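Local coordinates for 3-dehydroshikimate dehydratase (Pseudomonas putida, PDB 5HMQ), which catalyses the metal-dependent dehydration of 3-dehydroshikimate to protocatechuate, a step in quinate and shikimate degradation, at residues G130-Y135 against K188-Q193. Numbering follows the deposited sequence.
Sequences GLRIGY and KIFFVQ. With MG (magnesium ion), chain K.
Arg132 brings its guanidinium over one face of the Phe190 ring, tilted and with NH2 leading, and following it outward from the backbone shows how the two strands meet. Its CB lies 4.0 Å from Phe190 CE2. The chain then bends at chi3 (56°), which carries NE to 3.9 Å from the same CE2 and sends the head across the ring. There NH2 of Arg132 approaches CG of Phe190 to 3.6 Å, toward the rim. With Arg132 CZ 4.4 Å from the ring centroid and 13° off the normal, the pair meets the criteria for a cation-pi interaction. The two planes are 62° apart and therefore not stacked flat. A water donates to Phe190 O at 2.7 Å; it would bridge to Arg132 NH2 as well, but that leg is doubtful, being only 2.4 Å long. NH1 forms a salt bridge with Asp96. Phe190 CD2 also lies 3.4 Å from Ile133 O, obliquely. Farther along 189-193, Gln193 OE1 binds the catalytic-site magnesium at 2.0 Å, together with Glu136, Asp167 and Glu241. In the TIM barrel, strand 162-167 stands between 132-136 and 189-194; the contact thus links next-but-one strands, while Ile133 packs outward on helix 112-128.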
loop_
_atom_site.group_PDB
_atom_site.type_symbol
_atom_site.label_atom_id
_atom_site.label_comp_id
_atom_site.label_asym_id
_atom_site.label_seq_id
_atom_site.Cartn_x
_atom_site.Cartn_y
_atom_site.Cartn_z
ATOM N N GLY C 130 39.101 18.776 -3.125
ATOM C CA GLY C 130 39.213 17.352 -2.878
ATOM C C GLY C 130 37.939 16.575 -3.101
ATOM O O GLY C 130 37.718 15.556 -2.439
ATOM N N LEU C 131 37.094 17.029 -4.020
ATOM C CA LEU C 131 35.802 16.424 -4.299
ATOM C C LEU C 131 35.720 16.048 -5.775
ATOM O O LEU C 131 36.594 16.383 -6.578
ATOM C CB LEU C 131 34.660 17.368 -3.902
ATOM C CG LEU C 131 34.764 17.885 -2.461
ATOM C CD1 LEU C 131 33.708 18.940 -2.173
ATOM C CD2 LEU C 131 34.675 16.744 -1.456
ATOM N N ARG C 132 34.649 15.337 -6.123
ATOM C CA ARG C 132 34.478 14.771 -7.452
ATOM C C ARG C 132 33.103 15.120 -8.007
ATOM O O ARG C 132 32.117 15.196 -7.268
ATOM C CB ARG C 132 34.669 13.253 -7.377
ATOM C CG ARG C 132 36.086 12.850 -6.977
ATOM C CD ARG C 132 36.151 11.428 -6.437
ATOM N NE ARG C 132 35.615 10.414 -7.334
ATOM C CZ ARG C 132 34.877 9.388 -6.922
ATOM N NH1 ARG C 132 34.583 9.259 -5.634
ATOM N NH2 ARG C 132 34.430 8.497 -7.792
ATOM N N ILE C 133 33.046 15.320 -9.322
ATOM C CA ILE C 133 31.806 15.602 -10.036
ATOM C C ILE C 133 31.445 14.381 -10.869
ATOM O O ILE C 133 32.264 13.900 -11.662
ATOM C CB ILE C 133 31.927 16.849 -10.931
ATOM C CG1 ILE C 133 32.318 18.080 -10.116
ATOM C CG2 ILE C 133 30.618 17.104 -11.663
ATOM C CD1 ILE C 133 31.278 18.510 -9.119
ATOM N N GLY C 134 30.227 13.880 -10.686
ATOM C CA GLY C 134 29.696 12.843 -11.549
ATOM C C GLY C 134 28.577 13.375 -12.421
ATOM O O GLY C 134 27.548 13.822 -11.908
ATOM N N TYR C 135 28.763 13.333 -13.738
ATOM C CA TYR C 135 27.848 13.955 -14.688
ATOM C C TYR C 135 26.873 12.906 -15.214
ATOM O O TYR C 135 27.293 11.891 -15.780
ATOM C CB TYR C 135 28.635 14.597 -15.831
ATOM C CG TYR C 135 27.823 15.473 -16.762
ATOM C CD1 TYR C 135 26.857 16.343 -16.270
ATOM C CD2 TYR C 135 28.047 15.449 -18.132
ATOM C CE1 TYR C 135 26.123 17.153 -17.124
ATOM C CE2 TYR C 135 27.321 16.251 -18.991
ATOM C CZ TYR C 135 26.361 17.102 -18.483
ATOM O OH TYR C 135 25.641 17.901 -19.343
ATOM N N LYS C 188 36.936 6.410 -15.357
ATOM C CA LYS C 188 36.161 7.607 -15.661
ATOM C C LYS C 188 34.673 7.439 -15.376
ATOM O O LYS C 188 33.922 8.413 -15.491
ATOM C CB LYS C 188 36.370 8.025 -17.122
ATOM C CG LYS C 188 37.806 8.414 -17.454
ATOM C CD LYS C 188 38.393 9.386 -16.429
ATOM C CE LYS C 188 37.672 10.729 -16.434
ATOM N NZ LYS C 188 38.179 11.641 -15.374
ATOM N N ILE C 189 34.232 6.236 -15.027
ATOM C CA ILE C 189 32.872 6.006 -14.558
ATOM C C ILE C 189 32.893 6.119 -13.039
ATOM O O ILE C 189 33.599 5.363 -12.365
ATOM C CB ILE C 189 32.352 4.631 -15.004
ATOM C CG1 ILE C 189 32.347 4.529 -16.530
ATOM C CG2 ILE C 189 30.962 4.377 -14.449
ATOM C CD1 ILE C 189 32.083 3.126 -17.047
ATOM N N PHE C 190 32.139 7.077 -12.499
ATOM C CA PHE C 190 32.163 7.339 -11.066
ATOM C C PHE C 190 31.032 6.673 -10.294
ATOM O O PHE C 190 31.184 6.449 -9.088
ATOM C CB PHE C 190 32.119 8.848 -10.793
ATOM C CG PHE C 190 33.422 9.554 -11.045
ATOM C CD1 PHE C 190 34.528 8.862 -11.518
ATOM C CD2 PHE C 190 33.547 10.911 -10.786
ATOM C CE1 PHE C 190 35.729 9.514 -11.742
ATOM C CE2 PHE C 190 34.748 11.568 -11.006
ATOM C CZ PHE C 190 35.839 10.870 -11.487
ATOM N N PHE C 191 29.920 6.342 -10.943
ATOM C CA PHE C 191 28.761 5.862 -10.202
ATOM C C PHE C 191 27.782 5.220 -11.172
ATOM O O PHE C 191 27.659 5.649 -12.322
ATOM C CB PHE C 191 28.080 7.008 -9.443
ATOM C CG PHE C 191 27.404 6.578 -8.176
ATOM C CD1 PHE C 191 28.126 6.462 -7.000
ATOM C CD2 PHE C 191 26.052 6.288 -8.160
ATOM C CE1 PHE C 191 27.510 6.069 -5.829
ATOM C CE2 PHE C 191 25.430 5.896 -6.992
ATOM C CZ PHE C 191 26.160 5.782 -5.825
ATOM N N VAL C 192 27.081 4.195 -10.693
ATOM C CA VAL C 192 26.103 3.465 -11.491
ATOM C C VAL C 192 24.814 3.364 -10.689
ATOM O O VAL C 192 24.819 2.851 -9.563
ATOM C CB VAL C 192 26.603 2.064 -11.885
ATOM C CG1 VAL C 192 25.492 1.276 -12.574
ATOM C CG2 VAL C 192 27.823 2.165 -12.785
ATOM N N GLN C 193 23.720 3.855 -11.264
ATOM C CA GLN C 193 22.391 3.757 -10.671
ATOM C C GLN C 193 21.569 2.768 -11.482
ATOM O O GLN C 193 21.371 2.964 -12.686
ATOM C CB GLN C 193 21.694 5.116 -10.641
ATOM C CG GLN C 193 22.382 6.178 -9.809
ATOM C CD GLN C 193 21.666 7.508 -9.896
ATOM O OE1 GLN C 193 21.123 7.858 -10.943
ATOM N NE2 GLN C 193 21.650 8.253 -8.795
HETATM MG MG MG K . 19.642 8.939 -11.839
HETATM O O HOH W 1 32.934 6.749 -7.064
HETATM O O HOH W 2 20.124 10.432 -10.554
HETATM O O HOH W 3 18.154 10.092 -12.449
#